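Local structure of cryptochrome DASH, chloroplastic/mitochondrial (Arabidopsis thaliana, 2J4D) at residues A413-F416 / E417-L421; Q358-K361 / L362-S365; C426-Y429 / G430-Y434; G95-L98 / M99-V103; C339-S342 / L343-L346. The protein repairs cyclobutane pyrimidine dimers in single-stranded DNA as a photolyase carrying FAD and a folate antenna, and may also serve as a photoreceptor. All blocks are in the same frame, centred on the assembly; numbering follows the deposited sequence.

Contact 1 (A413-F416 / E417-L421); sequences AEWF and ETCLL. With MHF (5,10-methenyl-6,7,8-trihydrofolic acid), chain D.
Trp-415 and Cys-419, one turn apart near the end of helix 409-419, make a sulfur-aromatic contact. SG of Cys-419 lies over one face of the indole, 3.7 Å from the centroid of its six-membered ring and displaced toward the rim. The indole CG is anti to the backbone N (chi1 -177°), which swings the ring along the helix surface until it lies beside the next turn. With an alanine here, Cys-419 SG would probably lose its aromatic partner and a gap would open where Met-380 and Arg-367 lie against the tryptophan.

Apolar packing continues at Phe-416, whose CD2 lies 3.7 Å from Leu-420 CD1; both residues also touch FAD.

Backbone bonds carry the helix to its end: Cys-419 N donates to Trp-415 O at 3.0 Å, and Leu-420 N to Phe-416 O at 2.9 Å, the latter almost straight (171°). Leu-420 then leaves helical geometry.

The folate is held by hydrogen bonds to a carboxylate. Glu-417, fully extended, accepts from MHF N8 on OE1 at 3.1 Å and, weakly, on OE2 at 3.3 Å. Lys-89 forms a salt bridge with OE2, and Tyr-429 hydrogen-bonds OE1. A buried carboxylate held by the lysine, the tyrosine and the pterin N-H is therefore likely to stay ionised and to fix the orientation of the antenna's pterin ring.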
# COMPACT_ATOMS: atom_id res chain seq x y z
N ALA A 413 -10.40 11.66 1.30
CA ALA A 413 -9.04 11.13 1.43
C ALA A 413 -8.82 10.46 2.79
O ALA A 413 -8.17 9.41 2.87
CB ALA A 413 -8.00 12.24 1.20
N GLU A 414 -9.36 11.06 3.86
CA GLU A 414 -9.19 10.49 5.19
C GLU A 414 -10.02 9.22 5.37
O GLU A 414 -9.62 8.31 6.12
CB GLU A 414 -9.53 11.52 6.29
CG GLU A 414 -8.39 12.53 6.51
CD GLU A 414 -8.54 13.40 7.75
OE1 GLU A 414 -9.43 13.14 8.59
OE2 GLU A 414 -7.74 14.35 7.88
N TRP A 415 -11.16 9.15 4.70
CA TRP A 415 -11.98 7.95 4.79
C TRP A 415 -11.26 6.81 4.07
O TRP A 415 -11.30 5.66 4.52
CB TRP A 415 -13.37 8.17 4.18
CG TRP A 415 -14.25 6.95 4.36
CD1 TRP A 415 -14.81 6.19 3.37
CD2 TRP A 415 -14.61 6.33 5.60
NE1 TRP A 415 -15.50 5.13 3.92
CE2 TRP A 415 -15.40 5.19 5.28
CE3 TRP A 415 -14.35 6.62 6.94
CZ2 TRP A 415 -15.92 4.34 6.27
CZ3 TRP A 415 -14.88 5.77 7.92
CH2 TRP A 415 -15.66 4.65 7.58
N PHE A 416 -10.60 7.12 2.96
CA PHE A 416 -9.84 6.11 2.23
C PHE A 416 -8.68 5.70 3.15
O PHE A 416 -8.32 4.53 3.24
CB PHE A 416 -9.29 6.69 0.91
CG PHE A 416 -10.18 6.45 -0.29
CD1 PHE A 416 -11.57 6.47 -0.18
CD2 PHE A 416 -9.61 6.25 -1.55
CE1 PHE A 416 -12.38 6.31 -1.31
CE2 PHE A 416 -10.41 6.08 -2.68
CZ PHE A 416 -11.80 6.11 -2.56
N GLU A 417 -8.11 6.67 3.86
CA GLU A 417 -7.01 6.38 4.78
C GLU A 417 -7.46 5.39 5.86
O GLU A 417 -6.71 4.48 6.25
CB GLU A 417 -6.48 7.66 5.43
CG GLU A 417 -5.45 7.36 6.54
CD GLU A 417 -4.65 8.57 6.98
OE1 GLU A 417 -4.97 9.71 6.56
OE2 GLU A 417 -3.68 8.37 7.75
N THR A 418 -8.68 5.54 6.34
CA THR A 418 -9.18 4.63 7.35
C THR A 418 -9.40 3.22 6.79
O THR A 418 -8.98 2.23 7.39
CB THR A 418 -10.55 5.10 7.91
OG1 THR A 418 -10.39 6.34 8.60
CG2 THR A 418 -11.11 4.06 8.86
N CYS A 419 -10.05 3.15 5.63
CA CYS A 419 -10.44 1.88 5.02
C CYS A 419 -9.53 1.04 4.15
O CYS A 419 -9.60 -0.19 4.21
CB CYS A 419 -11.74 2.09 4.22
SG CYS A 419 -13.13 2.75 5.14
N LEU A 420 -8.68 1.67 3.35
CA LEU A 420 -7.82 0.94 2.42
C LEU A 420 -6.73 0.05 2.96
O LEU A 420 -5.88 0.49 3.73
CB LEU A 420 -7.16 1.92 1.44
CG LEU A 420 -8.07 2.60 0.43
CD1 LEU A 420 -7.30 3.69 -0.30
CD2 LEU A 420 -8.60 1.56 -0.56
N LEU A 421 -6.74 -1.22 2.55
CA LEU A 421 -5.69 -2.14 2.96
C LEU A 421 -4.38 -1.60 2.38
O LEU A 421 -3.33 -1.69 3.02
CB LEU A 421 -5.92 -3.54 2.38
CG LEU A 421 -7.20 -4.27 2.78
CD1 LEU A 421 -7.14 -5.68 2.23
CD2 LEU A 421 -7.33 -4.30 4.29
N1 MHF D . -0.48 9.49 6.75
C2 MHF D . 0.85 9.16 6.81
NA2 MHF D . 1.22 7.86 6.64
N3 MHF D . 1.79 10.09 7.03
C4 MHF D . 1.46 11.40 7.22
O4 MHF D . 2.34 12.25 7.44
C4A MHF D . 0.09 11.78 7.19
N5 MHF D . -0.38 13.10 7.43
C6 MHF D . -1.82 13.40 7.73
C7 MHF D . -2.65 12.59 6.71
N8 MHF D . -2.24 11.16 6.88
C8A MHF D . -0.89 10.80 6.94
C9 MHF D . -1.97 14.94 7.66
N10 MHF D . -0.64 15.38 7.17
C11 MHF D . 0.32 14.37 7.64
C12 MHF D . 0.56 19.36 8.27
C13 MHF D . -0.71 19.10 7.66
C14 MHF D . -1.09 17.80 7.33
C15 MHF D . -0.24 16.70 7.60
C16 MHF D . 1.04 16.96 8.25
C17 MHF D . 1.42 18.27 8.59
C MHF D . 0.95 20.76 8.56
O MHF D . 0.18 21.67 8.25
N MHF D . 2.14 21.06 9.12
CA MHF D . 2.51 22.45 9.36
CB MHF D . 3.46 22.56 10.55
CG MHF D . 2.90 22.04 11.85
CD MHF D . 1.63 22.75 12.24
OE1 MHF D . 1.70 23.95 12.61
OE2 MHF D . 0.54 22.13 12.17
CT MHF D . 3.18 23.04 8.12
O1 MHF D . 3.57 22.26 7.23
O2 MHF D . 3.31 24.28 8.04

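Contact 2 (Q358-K361 / L362-S365); sequences QDQK and LFES
In Asp-359 a chi1 near 180° (-178°) turns the carboxylate back over the first turn of helix 360-367, where OD1 accepts from Leu-362 N at 2.8 Å. Gln-360 starts in a similar way but bends at chi2 (54°), which carries its amide toward Glu-364, four residues on.

The capping bond is nearly straight at the hydrogen, yet the N-H meets OD1 from above the carboxylate plane. The rest of the aspartate crosses Leu-362 at about a right angle, CG lying 3.8 Å from Leu-362 CB. The main chain of the same residue also helps to start the helix, its O accepting from Phe-363 N at 2.9 Å.

Gln-360 NE2 donates weakly to Glu-364 OE2 at 3.3 Å, with amide and carboxylate planes almost perpendicular (89°); OE2 also has a long, weak ion pair with Arg-367. The same NE2 sits at the edge of the Phe-363 ring, which packs on Met-411 and Trp-415 of helix 409-419. Ser-365 OG turns back to Leu-362 O at 2.6 Å.

Asp-359 is thus an N-cap: it takes up an amide that has no earlier carbonyl in the helix to bond with, and its negative charge probably interacts favourably with the positive end of the helix dipole.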
# COMPACT_ATOMS: atom_id res chain seq x y z
N GLN A 358 -18.30 20.81 4.40
CA GLN A 358 -17.90 19.68 5.23
C GLN A 358 -19.18 19.11 5.83
O GLN A 358 -19.18 18.54 6.92
CB GLN A 358 -16.93 20.13 6.33
CG GLN A 358 -15.68 20.80 5.79
CD GLN A 358 -14.62 21.03 6.86
OE1 GLN A 358 -14.93 21.07 8.06
NE2 GLN A 358 -13.37 21.19 6.43
N ASP A 359 -20.27 19.28 5.08
CA ASP A 359 -21.60 18.80 5.47
C ASP A 359 -21.51 17.35 5.91
O ASP A 359 -21.33 16.45 5.08
CB ASP A 359 -22.56 18.92 4.28
CG ASP A 359 -23.98 18.49 4.62
OD1 ASP A 359 -24.15 17.49 5.35
OD2 ASP A 359 -24.92 19.14 4.14
N GLN A 360 -21.67 17.12 7.20
CA GLN A 360 -21.58 15.78 7.76
C GLN A 360 -22.61 14.81 7.18
O GLN A 360 -22.30 13.64 6.93
CB GLN A 360 -21.71 15.84 9.29
CG GLN A 360 -21.26 14.59 10.03
CD GLN A 360 -19.83 14.17 9.68
OE1 GLN A 360 -18.96 15.02 9.47
NE2 GLN A 360 -19.60 12.86 9.63
N LYS A 361 -23.82 15.30 6.95
CA LYS A 361 -24.88 14.46 6.40
C LYS A 361 -24.53 14.02 4.99
O LYS A 361 -24.68 12.84 4.64
CB LYS A 361 -26.21 15.21 6.38
CG LYS A 361 -27.29 14.58 7.25
CD LYS A 361 -28.68 15.04 6.84
CE LYS A 361 -28.98 14.63 5.40
NZ LYS A 361 -30.20 13.78 5.29
N LEU A 362 -24.08 14.95 4.16
CA LEU A 362 -23.71 14.62 2.80
C LEU A 362 -22.58 13.61 2.83
O LEU A 362 -22.62 12.59 2.15
CB LEU A 362 -23.25 15.85 2.03
CG LEU A 362 -24.33 16.59 1.24
CD1 LEU A 362 -23.67 17.64 0.36
CD2 LEU A 362 -25.12 15.61 0.39
N PHE A 363 -21.56 13.89 3.64
CA PHE A 363 -20.43 12.98 3.74
C PHE A 363 -20.87 11.57 4.16
O PHE A 363 -20.48 10.58 3.53
CB PHE A 363 -19.40 13.50 4.75
CG PHE A 363 -18.29 12.52 5.02
CD1 PHE A 363 -17.39 12.18 4.02
CD2 PHE A 363 -18.21 11.87 6.25
CE1 PHE A 363 -16.41 11.20 4.23
CE2 PHE A 363 -17.24 10.88 6.47
CZ PHE A 363 -16.34 10.55 5.46
N GLU A 364 -21.68 11.48 5.21
CA GLU A 364 -22.12 10.17 5.66
C GLU A 364 -22.87 9.36 4.61
O GLU A 364 -22.76 8.13 4.60
CB GLU A 364 -22.95 10.31 6.93
CG GLU A 364 -22.15 10.91 8.08
CD GLU A 364 -22.88 10.88 9.40
OE1 GLU A 364 -24.13 10.82 9.39
OE2 GLU A 364 -22.20 10.92 10.45
N SER A 365 -23.60 10.03 3.73
CA SER A 365 -24.35 9.31 2.69
C SER A 365 -23.38 8.65 1.70
O SER A 365 -23.66 7.57 1.18
CB SER A 365 -25.31 10.25 1.95
OG SER A 365 -24.62 11.23 1.19

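Contact 3 (C426-Y429 / G430-Y434). With FAD (flavin-adenine dinucleotide), chain C.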
# COMPACT_ATOMS: atom_id res chain seq x y z
N CYS A 426 1.46 8.75 0.15
CA CYS A 426 1.90 9.30 -1.12
C CYS A 426 0.90 9.03 -2.23
O CYS A 426 0.47 9.95 -2.94
CB CYS A 426 3.25 8.71 -1.51
SG CYS A 426 4.51 8.80 -0.21
N SER A 427 0.51 7.77 -2.37
CA SER A 427 -0.43 7.38 -3.41
C SER A 427 -1.85 7.85 -3.12
O SER A 427 -2.55 8.31 -4.03
CB SER A 427 -0.42 5.86 -3.58
OG SER A 427 0.77 5.42 -4.21
N ASN A 428 -2.30 7.74 -1.87
CA ASN A 428 -3.67 8.14 -1.56
C ASN A 428 -3.90 9.63 -1.74
O ASN A 428 -4.75 10.05 -2.52
CB ASN A 428 -4.03 7.76 -0.12
CG ASN A 428 -5.51 7.95 0.16
OD1 ASN A 428 -6.36 7.38 -0.53
ND2 ASN A 428 -5.83 8.75 1.17
N TYR A 429 -3.14 10.43 -1.01
CA TYR A 429 -3.30 11.87 -1.12
C TYR A 429 -2.85 12.37 -2.48
O TYR A 429 -3.39 13.35 -3.00
CB TYR A 429 -2.55 12.54 0.03
CG TYR A 429 -3.27 12.34 1.34
CD1 TYR A 429 -4.29 13.21 1.73
CD2 TYR A 429 -3.00 11.23 2.15
CE1 TYR A 429 -5.02 12.99 2.90
CE2 TYR A 429 -3.73 10.99 3.33
CZ TYR A 429 -4.74 11.88 3.69
OH TYR A 429 -5.49 11.67 4.83
N GLY A 430 -1.88 11.68 -3.08
CA GLY A 430 -1.41 12.06 -4.40
C GLY A 430 -2.56 11.94 -5.39
O GLY A 430 -2.90 12.90 -6.09
N ASN A 431 -3.17 10.76 -5.44
CA ASN A 431 -4.28 10.55 -6.35
C ASN A 431 -5.48 11.43 -6.01
O ASN A 431 -6.18 11.90 -6.92
CB ASN A 431 -4.67 9.08 -6.37
CG ASN A 431 -3.79 8.24 -7.29
OD1 ASN A 431 -3.94 8.28 -8.51
ND2 ASN A 431 -2.87 7.49 -6.70
N TRP A 432 -5.73 11.67 -4.72
CA TRP A 432 -6.85 12.53 -4.35
C TRP A 432 -6.63 13.98 -4.81
O TRP A 432 -7.57 14.61 -5.30
CB TRP A 432 -7.10 12.51 -2.83
CG TRP A 432 -8.06 11.44 -2.40
CD1 TRP A 432 -7.76 10.18 -1.96
CD2 TRP A 432 -9.50 11.51 -2.44
NE1 TRP A 432 -8.91 9.46 -1.73
CE2 TRP A 432 -9.99 10.25 -2.02
CE3 TRP A 432 -10.41 12.51 -2.79
CZ2 TRP A 432 -11.36 9.97 -1.94
CZ3 TRP A 432 -11.78 12.23 -2.72
CH2 TRP A 432 -12.23 10.96 -2.30
N THR A 433 -5.42 14.51 -4.68
CA THR A 433 -5.18 15.88 -5.12
C THR A 433 -5.43 15.98 -6.61
O THR A 433 -6.00 16.97 -7.09
CB THR A 433 -3.74 16.37 -4.82
OG1 THR A 433 -2.79 15.56 -5.52
CG2 THR A 433 -3.46 16.32 -3.34
N TYR A 434 -5.01 14.95 -7.35
CA TYR A 434 -5.23 14.91 -8.79
C TYR A 434 -6.73 14.93 -9.08
O TYR A 434 -7.22 15.80 -9.80
CB TYR A 434 -4.60 13.64 -9.38
CG TYR A 434 -3.22 13.85 -9.94
CD1 TYR A 434 -2.24 14.51 -9.20
CD2 TYR A 434 -2.89 13.41 -11.22
CE1 TYR A 434 -0.96 14.72 -9.71
CE2 TYR A 434 -1.62 13.62 -11.75
CZ TYR A 434 -0.66 14.27 -10.99
OH TYR A 434 0.61 14.47 -11.50
PA FAD C . -2.96 -2.45 -10.84
O1A FAD C . -2.74 -3.91 -10.89
O2A FAD C . -3.72 -1.79 -11.92
O5B FAD C . -1.55 -1.69 -10.72
C5B FAD C . -0.37 -2.39 -10.26
C4B FAD C . 0.30 -1.53 -9.18
O4B FAD C . 0.62 -0.26 -9.75
C3B FAD C . -0.57 -1.23 -7.97
O3B FAD C . -0.61 -2.30 -7.04
C2B FAD C . 0.07 0.03 -7.46
O2B FAD C . 1.15 -0.18 -6.57
C1B FAD C . 0.47 0.76 -8.75
N9A FAD C . -0.52 1.75 -9.24
C8A FAD C . -1.48 1.57 -10.21
N7A FAD C . -2.20 2.67 -10.42
C5A FAD C . -1.68 3.61 -9.55
C6A FAD C . -2.01 4.96 -9.30
N6A FAD C . -2.97 5.62 -9.93
N1A FAD C . -1.27 5.63 -8.34
C2A FAD C . -0.27 4.97 -7.66
N3A FAD C . 0.10 3.69 -7.85
C4A FAD C . -0.64 3.04 -8.80
N1 FAD C . -2.93 3.12 -4.45
C2 FAD C . -2.23 2.71 -3.33
O2 FAD C . -1.33 1.90 -3.41
N3 FAD C . -2.60 3.25 -2.09
C4 FAD C . -3.63 4.17 -1.91
O4 FAD C . -3.90 4.61 -0.78
C4X FAD C . -4.33 4.59 -3.06
N5 FAD C . -5.39 5.51 -2.98
C5X FAD C . -6.00 6.00 -4.13
C6 FAD C . -6.97 7.02 -4.05
C7 FAD C . -7.61 7.53 -5.20
C7M FAD C . -8.64 8.63 -5.05
C8 FAD C . -7.26 6.99 -6.49
C8M FAD C . -7.90 7.48 -7.78
C9 FAD C . -6.29 5.97 -6.58
C9A FAD C . -5.64 5.46 -5.42
N10 FAD C . -4.66 4.42 -5.48
C10 FAD C . -3.95 4.04 -4.32
C1' FAD C . -4.08 4.02 -6.80
C2' FAD C . -4.74 2.83 -7.52
O2' FAD C . -6.14 3.03 -7.59
C3' FAD C . -4.44 1.54 -6.76
O3' FAD C . -3.02 1.35 -6.61
C4' FAD C . -4.96 0.26 -7.43
O4' FAD C . -6.39 0.30 -7.55
C5' FAD C . -4.54 -0.95 -6.60
O5' FAD C . -5.00 -2.15 -7.22
P FAD C . -4.14 -3.06 -8.19
O1P FAD C . -2.99 -3.50 -7.39
O2P FAD C . -5.01 -4.17 -8.70
O3P FAD C . -3.77 -2.21 -9.47
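Asn-431 and Ser-427, one turn apart on helix 425-436, form the tight part of this contact. Ser-427 O accepts twice from the same residue: from Asn-431 N at 2.9 Å and from its side-chain ND2 at 2.8 Å, the two donors arriving from opposite faces of the carbonyl plane. The second bond fixes the rotation of the amide, and the carboxamide turns its other N-H and its OD1 to the adenine of FAD. ND2 donates to N1A at 3.0 Å, nearly straight (171°), while OD1 accepts from N6A at 3.2 Å, so one side chain pairs with the N1A/N6A edge of the adenine.

Asn-428 and Trp-432 lie side by side, pointing the same way, with amide and indole planes 70° apart. Asn-428 OD1 comes 3.4 Å from Trp-432 CD1 and also faces the flavin, while its ND2 donates to Ala-413 O. One indole face is covered by the flavin methyl C7M, 3.4 Å from Trp-432 NE1.

Gly-430 leaves no bulk beneath this turn; a side chain there would run into Cys-426 O, and its own amide bonds to that oxygen only weakly. Relative to 426-429 the looser side is at Tyr-434, partly exposed and without contact to that segment; its ring meets Phe-332 edge-to-face instead. Before it, Thr-433 OG1 turns back to Gly-430 O at 2.7 Å.

A helix that touches the isoalloxazine and hydrogen-bonds the adenine along the same face fits the U-shaped FAD characteristic of the photolyase/cryptochrome family.

Contact 4 (G95-L98 / M99-V103); sequences GGFL and MECLV
Helix 92-111 belongs to the photolyase/cryptochrome alpha/beta domain, and in its first half Phe-97 and Leu-98 each meet the residue four places on. Phe-97 makes a sulfur-aromatic contact with Cys-101: SG lies 4.2 Å from the ring centroid, approaching obliquely, and 3.5 Å from CE2. The ring CG is anti to the backbone N (chi1 -172°), while Cys-101 sends SG back toward the preceding turn, which brings the two together.

On another side of the helix Leu-98 uses both branches. CD1 reaches Leu-102 CG at 3.9 Å, and CD2 meets the terminal methyl CE of Met-99, also at 3.9 Å. Met-99 can do this because its chain bends at chi2 and chi3, folding back along the helix so that CE also comes near Gly-95 O.

Main-chain bonds run regularly beneath, from Met-99 N to Gly-95 O at 3.1 Å through Leu-102 N to Leu-98 O at 2.9 Å.

Leu-98, Met-99 and Leu-102 rest on Tyr-72 and Leu-74 of strand 67-74 in the parallel sheet. Phe-97 instead meets Trp-291 edge-to-face and touches Phe-294, and Glu-100 forms a salt bridge with Arg-247 of strand 245-248, which places the helix between the sheet and these later parts of the chain.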
# COMPACT_ATOMS: atom_id res chain seq x y z
N GLY A 95 -6.04 -3.21 9.84
CA GLY A 95 -5.41 -3.68 11.06
C GLY A 95 -5.29 -5.20 11.04
O GLY A 95 -4.27 -5.76 11.42
N GLY A 96 -6.34 -5.87 10.58
CA GLY A 96 -6.30 -7.32 10.51
C GLY A 96 -5.23 -7.79 9.53
O GLY A 96 -4.53 -8.77 9.78
N PHE A 97 -5.12 -7.10 8.41
CA PHE A 97 -4.12 -7.44 7.39
C PHE A 97 -2.72 -7.24 7.99
O PHE A 97 -1.82 -8.07 7.78
CB PHE A 97 -4.33 -6.55 6.16
CG PHE A 97 -3.47 -6.93 4.97
CD1 PHE A 97 -3.91 -7.90 4.06
CD2 PHE A 97 -2.26 -6.29 4.74
CE1 PHE A 97 -3.15 -8.22 2.93
CE2 PHE A 97 -1.48 -6.61 3.61
CZ PHE A 97 -1.93 -7.57 2.70
N LEU A 98 -2.52 -6.16 8.74
CA LEU A 98 -1.22 -5.92 9.37
C LEU A 98 -0.82 -7.07 10.30
O LEU A 98 0.32 -7.53 10.27
CB LEU A 98 -1.23 -4.61 10.19
CG LEU A 98 -0.07 -4.43 11.19
CD1 LEU A 98 1.27 -4.42 10.46
CD2 LEU A 98 -0.24 -3.11 11.95
N MET A 99 -1.76 -7.55 11.12
CA MET A 99 -1.42 -8.64 12.03
C MET A 99 -0.97 -9.88 11.26
O MET A 99 0.01 -10.53 11.64
CB MET A 99 -2.61 -9.01 12.94
CG MET A 99 -3.09 -7.86 13.84
SD MET A 99 -1.74 -7.02 14.74
CE MET A 99 -2.18 -5.32 14.54
N GLU A 100 -1.66 -10.21 10.17
CA GLU A 100 -1.26 -11.35 9.37
C GLU A 100 0.15 -11.12 8.81
O GLU A 100 0.95 -12.05 8.75
CB GLU A 100 -2.26 -11.61 8.23
CG GLU A 100 -3.65 -11.98 8.76
CD GLU A 100 -4.66 -12.30 7.68
OE1 GLU A 100 -4.80 -11.52 6.72
OE2 GLU A 100 -5.32 -13.35 7.80
N CYS A 101 0.45 -9.88 8.42
CA CYS A 101 1.78 -9.54 7.90
C CYS A 101 2.86 -9.80 8.94
O CYS A 101 3.93 -10.32 8.63
CB CYS A 101 1.87 -8.07 7.48
SG CYS A 101 0.92 -7.63 6.00
N LEU A 102 2.58 -9.41 10.19
CA LEU A 102 3.55 -9.59 11.27
C LEU A 102 3.76 -11.06 11.59
O LEU A 102 4.89 -11.49 11.79
CB LEU A 102 3.08 -8.84 12.52
CG LEU A 102 3.00 -7.31 12.35
CD1 LEU A 102 2.47 -6.69 13.64
CD2 LEU A 102 4.38 -6.73 12.00
N VAL A 103 2.68 -11.83 11.64
CA VAL A 103 2.79 -13.27 11.91
C VAL A 103 3.70 -13.90 10.86
O VAL A 103 4.61 -14.66 11.19
CB VAL A 103 1.41 -13.97 11.86
CG1 VAL A 103 1.59 -15.49 11.87
CG2 VAL A 103 0.57 -13.54 13.05

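Contact 5 (C339-S342 / L343-L346). With MHF (5,10-methenyl-6,7,8-trihydrofolic acid), chain D.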
# COMPACT_ATOMS: atom_id res chain seq x y z
N CYS A 339 6.40 17.91 -2.65
CA CYS A 339 5.24 18.65 -2.13
C CYS A 339 5.22 18.89 -0.63
O CYS A 339 4.63 19.87 -0.17
CB CYS A 339 3.94 17.94 -2.51
SG CYS A 339 3.61 17.83 -4.28
N GLY A 340 5.83 18.00 0.13
CA GLY A 340 5.79 18.17 1.57
C GLY A 340 4.34 18.17 2.01
O GLY A 340 3.50 17.48 1.41
N ASN A 341 4.03 18.95 3.04
CA ASN A 341 2.67 18.98 3.56
C ASN A 341 1.62 19.64 2.68
O ASN A 341 0.44 19.63 3.03
CB ASN A 341 2.67 19.59 4.96
CG ASN A 341 3.52 18.80 5.93
OD1 ASN A 341 3.55 17.57 5.87
ND2 ASN A 341 4.19 19.49 6.84
N SER A 342 2.01 20.20 1.54
CA SER A 342 0.99 20.80 0.67
C SER A 342 0.15 19.64 0.10
O SER A 342 -0.95 19.84 -0.43
CB SER A 342 1.63 21.60 -0.47
OG SER A 342 2.33 20.77 -1.37
N LEU A 343 0.68 18.43 0.24
CA LEU A 343 -0.01 17.23 -0.21
C LEU A 343 -1.28 17.00 0.60
O LEU A 343 -2.22 16.35 0.14
CB LEU A 343 0.92 16.02 -0.04
CG LEU A 343 0.38 14.61 -0.35
CD1 LEU A 343 -0.05 14.49 -1.81
CD2 LEU A 343 1.47 13.59 -0.04
N PHE A 344 -1.32 17.55 1.81
CA PHE A 344 -2.46 17.36 2.69
C PHE A 344 -3.35 18.59 2.88
O PHE A 344 -4.40 18.51 3.51
CB PHE A 344 -1.97 16.90 4.06
CG PHE A 344 -0.96 15.77 3.98
CD1 PHE A 344 -1.35 14.51 3.54
CD2 PHE A 344 0.36 15.97 4.38
CE1 PHE A 344 -0.43 13.45 3.50
CE2 PHE A 344 1.29 14.92 4.35
CZ PHE A 344 0.90 13.66 3.91
N HIS A 345 -2.92 19.72 2.34
CA HIS A 345 -3.66 20.97 2.48
C HIS A 345 -4.82 21.10 1.51
O HIS A 345 -4.74 20.61 0.38
CB HIS A 345 -2.69 22.15 2.33
CG HIS A 345 -1.65 22.20 3.41
ND1 HIS A 345 -0.41 22.77 3.23
CD2 HIS A 345 -1.67 21.75 4.69
CE1 HIS A 345 0.29 22.67 4.34
NE2 HIS A 345 -0.45 22.05 5.24
N LEU A 346 -5.89 21.76 1.95
CA LEU A 346 -7.08 21.93 1.12
C LEU A 346 -6.78 22.44 -0.28
O LEU A 346 -7.34 21.94 -1.26
CB LEU A 346 -8.07 22.88 1.82
CG LEU A 346 -9.40 23.14 1.11
CD1 LEU A 346 -10.15 21.82 0.91
CD2 LEU A 346 -10.25 24.11 1.94
N1 MHF D . -0.48 9.49 6.75
C2 MHF D . 0.85 9.16 6.81
NA2 MHF D . 1.22 7.86 6.64
N3 MHF D . 1.79 10.09 7.03
C4 MHF D . 1.46 11.40 7.22
O4 MHF D . 2.34 12.25 7.44
C4A MHF D . 0.09 11.78 7.19
N5 MHF D . -0.38 13.10 7.43
C6 MHF D . -1.82 13.40 7.73
C7 MHF D . -2.65 12.59 6.71
N8 MHF D . -2.24 11.16 6.88
C8A MHF D . -0.89 10.80 6.94
C9 MHF D . -1.97 14.94 7.66
N10 MHF D . -0.64 15.38 7.17
C11 MHF D . 0.32 14.37 7.64
C12 MHF D . 0.56 19.36 8.27
C13 MHF D . -0.71 19.10 7.66
C14 MHF D . -1.09 17.80 7.33
C15 MHF D . -0.24 16.70 7.60
C16 MHF D . 1.04 16.96 8.25
C17 MHF D . 1.42 18.27 8.59
C MHF D . 0.95 20.76 8.56
O MHF D . 0.18 21.67 8.25
N MHF D . 2.14 21.06 9.12
CA MHF D . 2.51 22.45 9.36
CB MHF D . 3.46 22.56 10.55
CG MHF D . 2.90 22.04 11.85
CD MHF D . 1.63 22.75 12.24
OE1 MHF D . 1.70 23.95 12.61
OE2 MHF D . 0.54 22.13 12.17
CT MHF D . 3.18 23.04 8.12
O1 MHF D . 3.57 22.26 7.23
O2 MHF D . 3.31 24.28 8.04
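His-345 lays its imidazole across the carbonyl of Asn-341: the oxygen sits over the ring centre, 3.1 Å above its plane, and the ring nitrogens make no hydrogen bond to it. This leaves the imidazole edge turned to the folate, where NE2 donates to the amide oxygen O of MHF at 3.1 Å, almost straight (170°).

Asn-341 reaches the same end of the ligand from another direction. Its ND2 donates to the carboxylate oxygen O1 at 2.9 Å, while OD1 lies in the plane of the Phe-344 ring at its edge, 3.8 Å from CE2.

Phe-344 has a partner over each face. One carries MHF N10, which lies 3.0 Å from CD2 and toward the rim of the ring; the opposite face has Leu-343 CB over its centre. With CG beside the backbone N (chi1 -48°), the ring is turned under the bridge between pterin and benzoyl group. A serine instead of this phenylalanine would probably leave the N10 region of the folate without its aromatic support and Tyr-429 without its edge-to-face partner.

Underneath, the turn is held by Phe-344 N to Asn-341 O at 3.0 Å. Cys-339 O accepts from both Ser-342 N and Ser-342 OG, the latter at 2.7 Å, just where helix 317-339 ends and Gly-340 adopts positive phi.

A 3-10 turn and the loop residues after it thus give two polar donors and one aromatic face to the ligand, forming part of the antenna pocket that holds methenyltetrahydrofolate in this cryptochrome DASH.

Along the chain the order is contact 4, 5, 2, 1, 3. Contact 4 belongs to the alpha/beta domain; the other four belong to the FAD-binding domain. Contacts 1 and 3 lie on the successive helices 409-419 and 425-436, with centres about 12 Å apart, and touch directly, while contacts 3 and 5, about 10 Å apart, meet through Tyr-429, Leu-343 and Phe-344. Contacts 1 and 5 do not touch, yet both bind MHF; the helices of contacts 1 and 3 border both cofactor pockets, consistent with a structural link between antenna and flavin. Contact 2 packs on contact 1 through Phe-363 and Trp-415. Leu-421 of contact 1 reaches Phe-97 of contact 4, joining the domains.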